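Local coordinates for protein ammonium transporter (Kuenenia stuttgartiensis, PDB 6EU6) that probably senses ammonium in the membrane through an Amt-type domain and passes the signal on to a histidine kinase, at residues R353-Q356 with L357-A361; A341-S344 with Y345-A348; Y94-F97 with F98-V102. All coordinates share one frame; numbering follows the deposited sequence.

Overall arrangement
Contacts 1 and 2 adjoin one another, their centres 11 Å apart, and together they take in most of the loop after helix 322-340 and the first turns of helix 353-385. Among the meetings that tie them are two probable hydrogen bonds, Arg353 NH2 to Ala341 O at 2.7 Å and Gln356 OE1 to Ala348 N at 2.9 Å; His355 also packs against Ala348. Contact 3 lies apart, on helix 93-114, with its centre about 30 Å from that of contact 1 and about 27 Å from that of contact 2. Contacts 2 and 3 each have a bound MES beside them, about 2 Å from the Tyr345 side chain and about 3 Å from that of Gln100, probably from the crystallisation liquor.

Contact 1 (R353-Q356 with L357-A361); sequences RMHQ and LGIQA
Leu357 N donates to Arg353 O at 2.7 Å, and further i to i+4 bonds, Ile359 N to His355 O at 3.2 Å and Gln360 N to Gln356 O at 2.8 Å, hold 353-361 in a helix. His355 O is gripped twice: Ile359 N approaches nearly along the C=O axis, whereas Gly358 N, bonded only weakly to Met354 O, also turns to it at 2.9 Å from above the carbonyl plane. On one flank the Gln356 side chain, its CG anti to the backbone N (chi1 -168°) and its chain bent at chi2, sends NE2 to Gln360 OE1 at 3.1 Å; the donor stands above that carbonyl plane, and the two amides are turned 58° apart. These turns open helix 353-385 of the Amt-family fold, fastened by the glutamines to the chain around it. Gln356 NE2 also bonds to Gly160 O and its OE1 accepts from Leu347 N and Ala348 N, while Gln360 NE2 reaches Ile162 O and Thr334 O. A leucine in place of Gln360 would probably leave both those carbonyls, and Gln356 NE2 in part, without their mates. Elsewhere, Ile359 CD1 comes up to the edge of the His355 ring, 3.6 Å from CD2.

Contact 2 (A341-S344 with Y345-A348); sequences AQKS and YLLA
Tyr345 N donates to Gln342 O at 2.9 Å and Leu346 N to Lys343 O at 3.0 Å, both i to i+3 bonds. This is a short 3-10 turn, placed in the loop that leaves helix 322-340 at Ala341 and leads to helix 353-385 of the ammonium-transporter fold. Tyr345 lays the rim of its ring against the start of the turn: CD2 is 3.8 Å from Gln342 CB, and Gln342 O sits in the ring plane at the edge, so one carbonyl meets both the backbone N and the ring of the same residue. Ser344 OG approaches this ring obliquely, 3.9 Å from CD2. At the far end of the side chain Tyr345 OH is hydrogen-bonded to a bound MES, and the ring also touches Asn285 and Met286. The Leu346 side chain leaves in a different direction. Its CG, anti to the carbonyl carbon (chi1 -56°), lies beside the Lys343 carbonyl, 3.5 Å from Lys343 O. From there CD1 crosses the aliphatic stem of Lys343, 3.9 Å from CG, while the side chain also rests on Gln356 of helix 353-385. The second methyl, CD2, faces back to the end of the preceding helix and lies 4.2 Å from Ala341 CB.

Contact 3 (Y94-F97 with F98-V102); sequences YSFF and FFQMV
Gln100 reaches back one helical turn to lie against Phe96, to which its backbone is also joined, Gln100 N donating to Phe96 O at 3.0 Å. Its CB stands 3.6 Å from that same Phe96 O. A chi1 of -63° swings CG to the side of the backbone N, and Gln100 CG passes over one face of the Phe96 ring as a CH-pi contact, 3.8 Å from its centroid and 21° off the normal, displaced toward the rim and nearest to CE2. The chain then bends at chi2, which keeps the amide beside the ring: CD is 4.0 Å from Phe96 CZ, and NE2 ends 3.6 Å from Phe96 CE1, with the amide plane tilted 41° to that of the ring. NE2 lies at the edge of the Phe99 ring, in its plane, and has a weak hydrogen bond to a bound MES. One residue further along, Phe97 and Met101 meet in the same i to i+4 spacing, Phe97 CE1 touching Met101 CE at 3.7 Å. The Phe96 ring is itself stacked with Phe148 and edge-to-face with Phe67, while Phe97 and Met101 both rest on Phe59 of helix 40-67. Further i to i+4 bonds run from Phe98 N to Tyr94 O, Phe99 N to Ser95 O and Met101 N to Phe97 O. Phe98 points elsewhere, meeting Phe221 of a neighbouring subunit edge-to-face. A buried, phenylalanine-rich helix packed between its own bundle and a second subunit in this way fits the membrane helices of trimeric Amt proteins.

Contact 1 (R353-Q356 with L357-A361)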
ATOM      1  N   ARG A 353      26.194  26.393 -15.328  1.00 36.49           N
ATOM      2  CA  ARG A 353      25.004  26.480 -14.486  1.00 37.10           C
ATOM      3  C   ARG A 353      24.115  27.649 -14.833  1.00 42.30           C
ATOM      4  O   ARG A 353      22.880  27.526 -14.889  1.00 36.56           O
ATOM      5  CB  ARG A 353      25.360  26.559 -12.985  1.00 37.41           C
ATOM      6  CG  ARG A 353      26.109  25.336 -12.454  1.00 37.77           C
ATOM      7  CD  ARG A 353      26.086  25.243 -10.910  1.00 44.43           C
ATOM      8  NE  ARG A 353      26.791  24.034 -10.527  1.00 39.74           N
ATOM      9  CZ  ARG A 353      26.259  22.816 -10.516  1.00 43.19           C
ATOM     10  NH1 ARG A 353      24.977  22.616 -10.756  1.00 39.63           N
ATOM     11  NH2 ARG A 353      27.009  21.785 -10.268  1.00 39.11           N
ATOM     12  N   MET A 354      24.732  28.792 -15.099  1.00 39.76           N
ATOM     13  CA  MET A 354      24.024  29.967 -15.573  1.00 43.64           C
ATOM     14  C   MET A 354      23.235  29.677 -16.835  1.00 37.54           C
ATOM     15  O   MET A 354      22.068  30.010 -16.959  1.00 36.33           O
ATOM     16  CB  MET A 354      25.023  31.050 -15.931  1.00 54.76           C
ATOM     17  CG  MET A 354      24.362  32.378 -16.140  1.00 75.31           C
ATOM     18  SD  MET A 354      24.617  33.381 -14.678  1.00 99.02           S
ATOM     19  CE  MET A 354      26.384  33.719 -14.787  1.00 81.80           C
ATOM     20  N   HIS A 355      23.877  29.030 -17.765  1.00 36.70           N
ATOM     21  CA  HIS A 355      23.253  28.741 -19.032  1.00 40.62           C
ATOM     22  C   HIS A 355      22.167  27.665 -18.755  1.00 37.49           C
ATOM     23  O   HIS A 355      21.095  27.773 -19.232  1.00 32.29           O
ATOM     24  CB  HIS A 355      24.320  28.218 -19.990  1.00 49.58           C
ATOM     25  CG  HIS A 355      23.957  28.301 -21.437  1.00 68.06           C
ATOM     26  ND1 HIS A 355      24.356  29.346 -22.241  1.00 75.89           N
ATOM     27  CD2 HIS A 355      23.270  27.451 -22.240  1.00 83.21           C
ATOM     28  CE1 HIS A 355      23.909  29.147 -23.470  1.00 92.73           C
ATOM     29  NE2 HIS A 355      23.240  28.008 -23.495  1.00 87.42           N
ATOM     30  N   GLN A 356      22.472  26.607 -17.996  1.00 36.43           N
ATOM     31  CA  GLN A 356      21.416  25.617 -17.662  1.00 33.57           C
ATOM     32  C   GLN A 356      20.224  26.259 -16.982  1.00 30.51           C
ATOM     33  O   GLN A 356      19.070  25.884 -17.262  1.00 33.68           O
ATOM     34  CB  GLN A 356      21.984  24.519 -16.775  1.00 35.50           C
ATOM     35  CG  GLN A 356      21.049  23.338 -16.632  1.00 32.82           C
ATOM     36  CD  GLN A 356      21.004  22.561 -17.903  1.00 32.48           C
ATOM     37  OE1 GLN A 356      22.043  22.113 -18.383  1.00 34.12           O
ATOM     38  NE2 GLN A 356      19.826  22.353 -18.436  1.00 32.69           N
ATOM     39  N   LEU A 357      20.455  27.255 -16.116  1.00 31.66           N
ATOM     40  CA  LEU A 357      19.365  27.947 -15.466  1.00 34.00           C
ATOM     41  C   LEU A 357      18.453  28.616 -16.480  1.00 37.48           C
ATOM     42  O   LEU A 357      17.229  28.702 -16.264  1.00 34.54           O
ATOM     43  CB  LEU A 357      19.873  28.984 -14.488  1.00 34.66           C
ATOM     44  CG  LEU A 357      18.869  29.608 -13.555  1.00 40.41           C
ATOM     45  CD1 LEU A 357      18.104  28.571 -12.692  1.00 41.85           C
ATOM     46  CD2 LEU A 357      19.564  30.617 -12.658  1.00 43.21           C
ATOM     47  N   GLY A 358      19.020  29.078 -17.600  1.00 36.34           N
ATOM     48  CA  GLY A 358      18.245  29.862 -18.590  1.00 32.36           C
ATOM     49  C   GLY A 358      17.414  28.831 -19.379  1.00 28.03           C
ATOM     50  O   GLY A 358      16.295  29.088 -19.698  1.00 30.25           O
ATOM     51  N   ILE A 359      17.976  27.671 -19.669  1.00 29.06           N
ATOM     52  CA  ILE A 359      17.257  26.595 -20.377  1.00 31.08           C
ATOM     53  C   ILE A 359      16.135  26.041 -19.461  1.00 34.86           C
ATOM     54  O   ILE A 359      15.048  25.750 -19.932  1.00 33.01           O
ATOM     55  CB  ILE A 359      18.232  25.464 -20.796  1.00 34.96           C
ATOM     56  CG1 ILE A 359      19.184  25.931 -21.908  1.00 40.13           C
ATOM     57  CG2 ILE A 359      17.524  24.204 -21.224  1.00 36.49           C
ATOM     58  CD1 ILE A 359      20.485  25.151 -21.948  1.00 43.44           C
ATOM     59  N   GLN A 360      16.417  25.874 -18.163  1.00 33.09           N
ATOM     60  CA  GLN A 360      15.395  25.399 -17.236  1.00 34.96           C
ATOM     61  C   GLN A 360      14.261  26.415 -17.166  1.00 32.56           C
ATOM     62  O   GLN A 360      13.065  26.083 -17.330  1.00 29.71           O
ATOM     63  CB  GLN A 360      15.978  25.106 -15.858  1.00 31.70           C
ATOM     64  CG  GLN A 360      17.033  23.963 -15.794  1.00 30.27           C
ATOM     65  CD  GLN A 360      16.562  22.656 -16.362  1.00 33.14           C
ATOM     66  OE1 GLN A 360      16.926  22.275 -17.469  1.00 31.50           O
ATOM     67  NE2 GLN A 360      15.713  21.954 -15.593  1.00 30.11           N
ATOM     68  N   ALA A 361      14.625  27.675 -17.045  1.00 30.49           N
ATOM     69  CA  ALA A 361      13.614  28.735 -17.031  1.00 32.76           C
ATOM     70  C   ALA A 361      12.778  28.774 -18.325  1.00 32.20           C
ATOM     71  O   ALA A 361      11.572  29.037 -18.310  1.00 32.88           O
ATOM     72  CB  ALA A 361      14.251  30.073 -16.792  1.00 35.48           C
TER

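Contact 2 (A341-S344 with Y345-A348)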
ATOM      1  N   ALA A 341      22.542  20.194  -9.445  1.00 30.81           N
ATOM      2  CA  ALA A 341      22.915  18.989 -10.121  1.00 33.42           C
ATOM      3  C   ALA A 341      24.431  18.876 -10.274  1.00 42.43           C
ATOM      4  O   ALA A 341      25.125  19.896 -10.417  1.00 39.62           O
ATOM      5  CB  ALA A 341      22.265  18.898 -11.480  1.00 39.24           C
ATOM      6  N   GLN A 342      24.909  17.636 -10.193  1.00 36.38           N
ATOM      7  CA  GLN A 342      26.281  17.285 -10.504  1.00 43.81           C
ATOM      8  C   GLN A 342      26.613  17.743 -11.921  1.00 41.74           C
ATOM      9  O   GLN A 342      25.856  17.493 -12.874  1.00 37.83           O
ATOM     10  CB  GLN A 342      26.475  15.773 -10.362  1.00 47.42           C
ATOM     11  CG  GLN A 342      27.924  15.361 -10.309  1.00 63.56           C
ATOM     12  CD  GLN A 342      28.632  16.117  -9.206  1.00 74.33           C
ATOM     13  OE1 GLN A 342      28.160  16.113  -8.064  1.00 73.25           O
ATOM     14  NE2 GLN A 342      29.734  16.817  -9.542  1.00 78.24           N
ATOM     15  N   LYS A 343      27.756  18.394 -12.078  1.00 42.68           N
ATOM     16  CA  LYS A 343      28.078  19.013 -13.371  1.00 47.61           C
ATOM     17  C   LYS A 343      28.061  18.075 -14.575  1.00 43.36           C
ATOM     18  O   LYS A 343      27.596  18.446 -15.608  1.00 42.10           O
ATOM     19  CB  LYS A 343      29.347  19.878 -13.306  1.00 54.31           C
ATOM     20  CG  LYS A 343      29.027  21.312 -12.871  1.00 63.35           C
ATOM     21  CD  LYS A 343      30.121  22.369 -13.097  1.00 74.27           C
ATOM     22  CE  LYS A 343      29.892  23.325 -14.280  1.00 73.94           C
ATOM     23  NZ  LYS A 343      30.053  24.765 -13.897  1.00 72.97           N
ATOM     24  N   SER A 344      28.444  16.828 -14.425  1.00 43.48           N
ATOM     25  CA  SER A 344      28.366  15.851 -15.508  1.00 43.15           C
ATOM     26  C   SER A 344      26.986  15.638 -16.083  1.00 47.94           C
ATOM     27  O   SER A 344      26.841  15.055 -17.186  1.00 44.78           O
ATOM     28  CB  SER A 344      28.891  14.468 -15.015  1.00 53.42           C
ATOM     29  OG  SER A 344      28.485  14.191 -13.672  1.00 57.01           O
ATOM     30  N   TYR A 345      25.941  16.028 -15.331  1.00 42.97           N
ATOM     31  CA  TYR A 345      24.578  15.903 -15.840  1.00 42.94           C
ATOM     32  C   TYR A 345      24.066  17.089 -16.671  1.00 42.27           C
ATOM     33  O   TYR A 345      23.019  16.988 -17.350  1.00 43.42           O
ATOM     34  CB  TYR A 345      23.615  15.658 -14.661  1.00 41.17           C
ATOM     35  CG  TYR A 345      23.741  14.284 -14.137  1.00 38.69           C
ATOM     36  CD1 TYR A 345      22.983  13.279 -14.688  1.00 41.04           C
ATOM     37  CD2 TYR A 345      24.617  13.990 -13.138  1.00 40.08           C
ATOM     38  CE1 TYR A 345      23.086  12.001 -14.240  1.00 43.23           C
ATOM     39  CE2 TYR A 345      24.728  12.703 -12.667  1.00 43.50           C
ATOM     40  CZ  TYR A 345      23.927  11.734 -13.229  1.00 42.55           C
ATOM     41  OH  TYR A 345      24.018  10.449 -12.860  1.00 51.68           O
ATOM     42  N   LEU A 346      24.741  18.228 -16.577  1.00 37.90           N
ATOM     43  CA  LEU A 346      24.248  19.394 -17.250  1.00 38.84           C
ATOM     44  C   LEU A 346      24.267  19.173 -18.773  1.00 38.18           C
ATOM     45  O   LEU A 346      25.123  18.482 -19.308  1.00 42.56           O
ATOM     46  CB  LEU A 346      25.029  20.602 -16.811  1.00 40.39           C
ATOM     47  CG  LEU A 346      25.057  20.889 -15.318  1.00 42.49           C
ATOM     48  CD1 LEU A 346      25.901  22.151 -15.114  1.00 48.89           C
ATOM     49  CD2 LEU A 346      23.700  21.113 -14.716  1.00 42.15           C
ATOM     50  N   LEU A 347      23.279  19.697 -19.477  1.00 36.77           N
ATOM     51  CA  LEU A 347      23.260  19.542 -20.907  1.00 38.83           C
ATOM     52  C   LEU A 347      23.492  20.878 -21.574  1.00 42.63           C
ATOM     53  O   LEU A 347      23.623  20.908 -22.776  1.00 44.63           O
ATOM     54  CB  LEU A 347      21.904  19.004 -21.381  1.00 41.24           C
ATOM     55  CG  LEU A 347      21.562  17.574 -20.988  1.00 42.41           C
ATOM     56  CD1 LEU A 347      20.135  17.288 -21.510  1.00 41.81           C
ATOM     57  CD2 LEU A 347      22.591  16.604 -21.549  1.00 39.43           C
ATOM     58  N   ALA A 348      23.521  21.985 -20.831  1.00 42.31           N
ATOM     59  CA  ALA A 348      23.614  23.288 -21.465  1.00 48.54           C
ATOM     60  C   ALA A 348      24.827  23.240 -22.359  1.00 48.48           C
ATOM     61  O   ALA A 348      25.887  22.787 -21.904  1.00 41.72           O
ATOM     62  CB  ALA A 348      23.795  24.346 -20.430  1.00 50.29           C
TER

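Contact 3 (Y94-F97 with F98-V102)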
ATOM      1  N   TYR A  94       6.655  -2.900 -22.990  1.00 30.36           N
ATOM      2  CA  TYR A  94       5.446  -2.741 -22.214  1.00 32.85           C
ATOM      3  C   TYR A  94       5.659  -2.153 -20.832  1.00 30.90           C
ATOM      4  O   TYR A  94       4.837  -1.431 -20.379  1.00 29.56           O
ATOM      5  CB  TYR A  94       4.705  -4.050 -22.104  1.00 35.13           C
ATOM      6  CG  TYR A  94       4.322  -4.578 -23.425  1.00 36.60           C
ATOM      7  CD1 TYR A  94       3.291  -4.028 -24.113  1.00 37.21           C
ATOM      8  CD2 TYR A  94       5.040  -5.576 -24.009  1.00 41.29           C
ATOM      9  CE1 TYR A  94       2.948  -4.491 -25.344  1.00 49.61           C
ATOM     10  CE2 TYR A  94       4.702  -6.051 -25.237  1.00 49.00           C
ATOM     11  CZ  TYR A  94       3.663  -5.493 -25.897  1.00 48.07           C
ATOM     12  OH  TYR A  94       3.327  -5.956 -27.110  1.00 67.62           O
ATOM     13  N   SER A  95       6.763  -2.487 -20.195  1.00 27.74           N
ATOM     14  CA  SER A  95       7.071  -1.971 -18.883  1.00 31.17           C
ATOM     15  C   SER A  95       7.208  -0.455 -18.945  1.00 27.32           C
ATOM     16  O   SER A  95       6.641   0.238 -18.170  1.00 26.12           O
ATOM     17  CB  SER A  95       8.309  -2.654 -18.346  1.00 33.88           C
ATOM     18  OG  SER A  95       8.108  -4.038 -18.374  1.00 32.58           O
ATOM     19  N   PHE A  96       7.983   0.019 -19.901  1.00 28.96           N
ATOM     20  CA  PHE A  96       8.146   1.446 -20.148  1.00 31.33           C
ATOM     21  C   PHE A  96       6.791   2.057 -20.423  1.00 28.88           C
ATOM     22  O   PHE A  96       6.465   3.131 -19.940  1.00 28.51           O
ATOM     23  CB  PHE A  96       9.034   1.664 -21.345  1.00 30.29           C
ATOM     24  CG  PHE A  96       9.275   3.097 -21.643  1.00 30.48           C
ATOM     25  CD1 PHE A  96      10.251   3.820 -20.959  1.00 31.87           C
ATOM     26  CD2 PHE A  96       8.516   3.742 -22.592  1.00 26.70           C
ATOM     27  CE1 PHE A  96      10.478   5.163 -21.283  1.00 34.84           C
ATOM     28  CE2 PHE A  96       8.715   5.089 -22.904  1.00 25.78           C
ATOM     29  CZ  PHE A  96       9.715   5.796 -22.263  1.00 30.24           C
ATOM     30  N   PHE A  97       6.005   1.409 -21.276  1.00 28.97           N
ATOM     31  CA  PHE A  97       4.707   1.928 -21.655  1.00 27.04           C
ATOM     32  C   PHE A  97       3.784   2.114 -20.415  1.00 30.25           C
ATOM     33  O   PHE A  97       3.148   3.170 -20.264  1.00 26.63           O
ATOM     34  CB  PHE A  97       4.049   0.978 -22.628  1.00 29.54           C
ATOM     35  CG  PHE A  97       2.858   1.536 -23.298  1.00 28.61           C
ATOM     36  CD1 PHE A  97       1.614   1.429 -22.745  1.00 30.73           C
ATOM     37  CD2 PHE A  97       2.974   2.095 -24.560  1.00 33.16           C
ATOM     38  CE1 PHE A  97       0.493   1.932 -23.373  1.00 32.90           C
ATOM     39  CE2 PHE A  97       1.849   2.552 -25.212  1.00 35.01           C
ATOM     40  CZ  PHE A  97       0.602   2.503 -24.598  1.00 34.22           C
ATOM     41  N   PHE A  98       3.778   1.126 -19.514  1.00 25.55           N
ATOM     42  CA  PHE A  98       2.885   1.213 -18.394  1.00 25.20           C
ATOM     43  C   PHE A  98       3.364   2.263 -17.400  1.00 26.50           C
ATOM     44  O   PHE A  98       2.543   2.987 -16.821  1.00 26.68           O
ATOM     45  CB  PHE A  98       2.724  -0.150 -17.707  1.00 23.52           C
ATOM     46  CG  PHE A  98       1.721  -0.125 -16.580  1.00 25.54           C
ATOM     47  CD1 PHE A  98       0.414   0.336 -16.782  1.00 30.43           C
ATOM     48  CD2 PHE A  98       2.103  -0.440 -15.297  1.00 29.73           C
ATOM     49  CE1 PHE A  98      -0.491   0.454 -15.738  1.00 34.30           C
ATOM     50  CE2 PHE A  98       1.192  -0.342 -14.243  1.00 29.06           C
ATOM     51  CZ  PHE A  98      -0.104   0.091 -14.465  1.00 31.89           C
ATOM     52  N   PHE A  99       4.672   2.288 -17.182  1.00 26.82           N
ATOM     53  CA  PHE A  99       5.322   3.335 -16.396  1.00 27.96           C
ATOM     54  C   PHE A  99       4.945   4.739 -16.854  1.00 28.08           C
ATOM     55  O   PHE A  99       4.483   5.570 -16.065  1.00 25.20           O
ATOM     56  CB  PHE A  99       6.816   3.107 -16.383  1.00 28.79           C
ATOM     57  CG  PHE A  99       7.578   4.000 -15.404  1.00 29.71           C
ATOM     58  CD1 PHE A  99       7.604   3.725 -14.057  1.00 30.72           C
ATOM     59  CD2 PHE A  99       8.258   5.102 -15.844  1.00 29.70           C
ATOM     60  CE1 PHE A  99       8.340   4.554 -13.150  1.00 32.19           C
ATOM     61  CE2 PHE A  99       8.997   5.906 -14.966  1.00 29.54           C
ATOM     62  CZ  PHE A  99       9.009   5.648 -13.596  1.00 30.59           C
ATOM     63  N   GLN A 100       4.982   4.960 -18.151  1.00 25.78           N
ATOM     64  CA  GLN A 100       4.651   6.267 -18.641  1.00 27.96           C
ATOM     65  C   GLN A 100       3.133   6.465 -18.565  1.00 28.86           C
ATOM     66  O   GLN A 100       2.707   7.571 -18.403  1.00 26.23           O
ATOM     67  CB  GLN A 100       5.154   6.458 -20.082  1.00 29.70           C
ATOM     68  CG  GLN A 100       6.677   6.398 -20.250  1.00 28.21           C
ATOM     69  CD  GLN A 100       7.372   7.539 -19.494  1.00 26.86           C
ATOM     70  OE1 GLN A 100       6.807   8.581 -19.298  1.00 28.27           O
ATOM     71  NE2 GLN A 100       8.584   7.296 -19.023  1.00 32.87           N
ATOM     72  N   MET A 101       2.303   5.403 -18.673  1.00 27.16           N
ATOM     73  CA  MET A 101       0.876   5.577 -18.502  1.00 26.39           C
ATOM     74  C   MET A 101       0.530   6.094 -17.106  1.00 26.35           C
ATOM     75  O   MET A 101      -0.303   6.980 -16.949  1.00 25.48           O
ATOM     76  CB  MET A 101       0.115   4.251 -18.781  1.00 27.40           C
ATOM     77  CG  MET A 101      -1.387   4.350 -18.634  1.00 32.69           C
ATOM     78  SD  MET A 101      -2.173   2.743 -18.998  1.00 31.54           S
ATOM     79  CE  MET A 101      -1.988   2.851 -20.768  1.00 35.99           C
ATOM     80  N   VAL A 102       1.139   5.493 -16.079  1.00 24.28           N
ATOM     81  CA  VAL A 102       0.805   5.946 -14.745  1.00 25.11           C
ATOM     82  C   VAL A 102       1.365   7.377 -14.482  1.00 25.59           C
ATOM     83  O   VAL A 102       0.809   8.122 -13.688  1.00 25.22           O
ATOM     84  CB  VAL A 102       1.182   4.921 -13.647  1.00 24.07           C
ATOM     85  CG1 VAL A 102       0.391   3.626 -13.868  1.00 27.19           C
ATOM     86  CG2 VAL A 102       2.654   4.612 -13.596  1.00 26.97           C
TER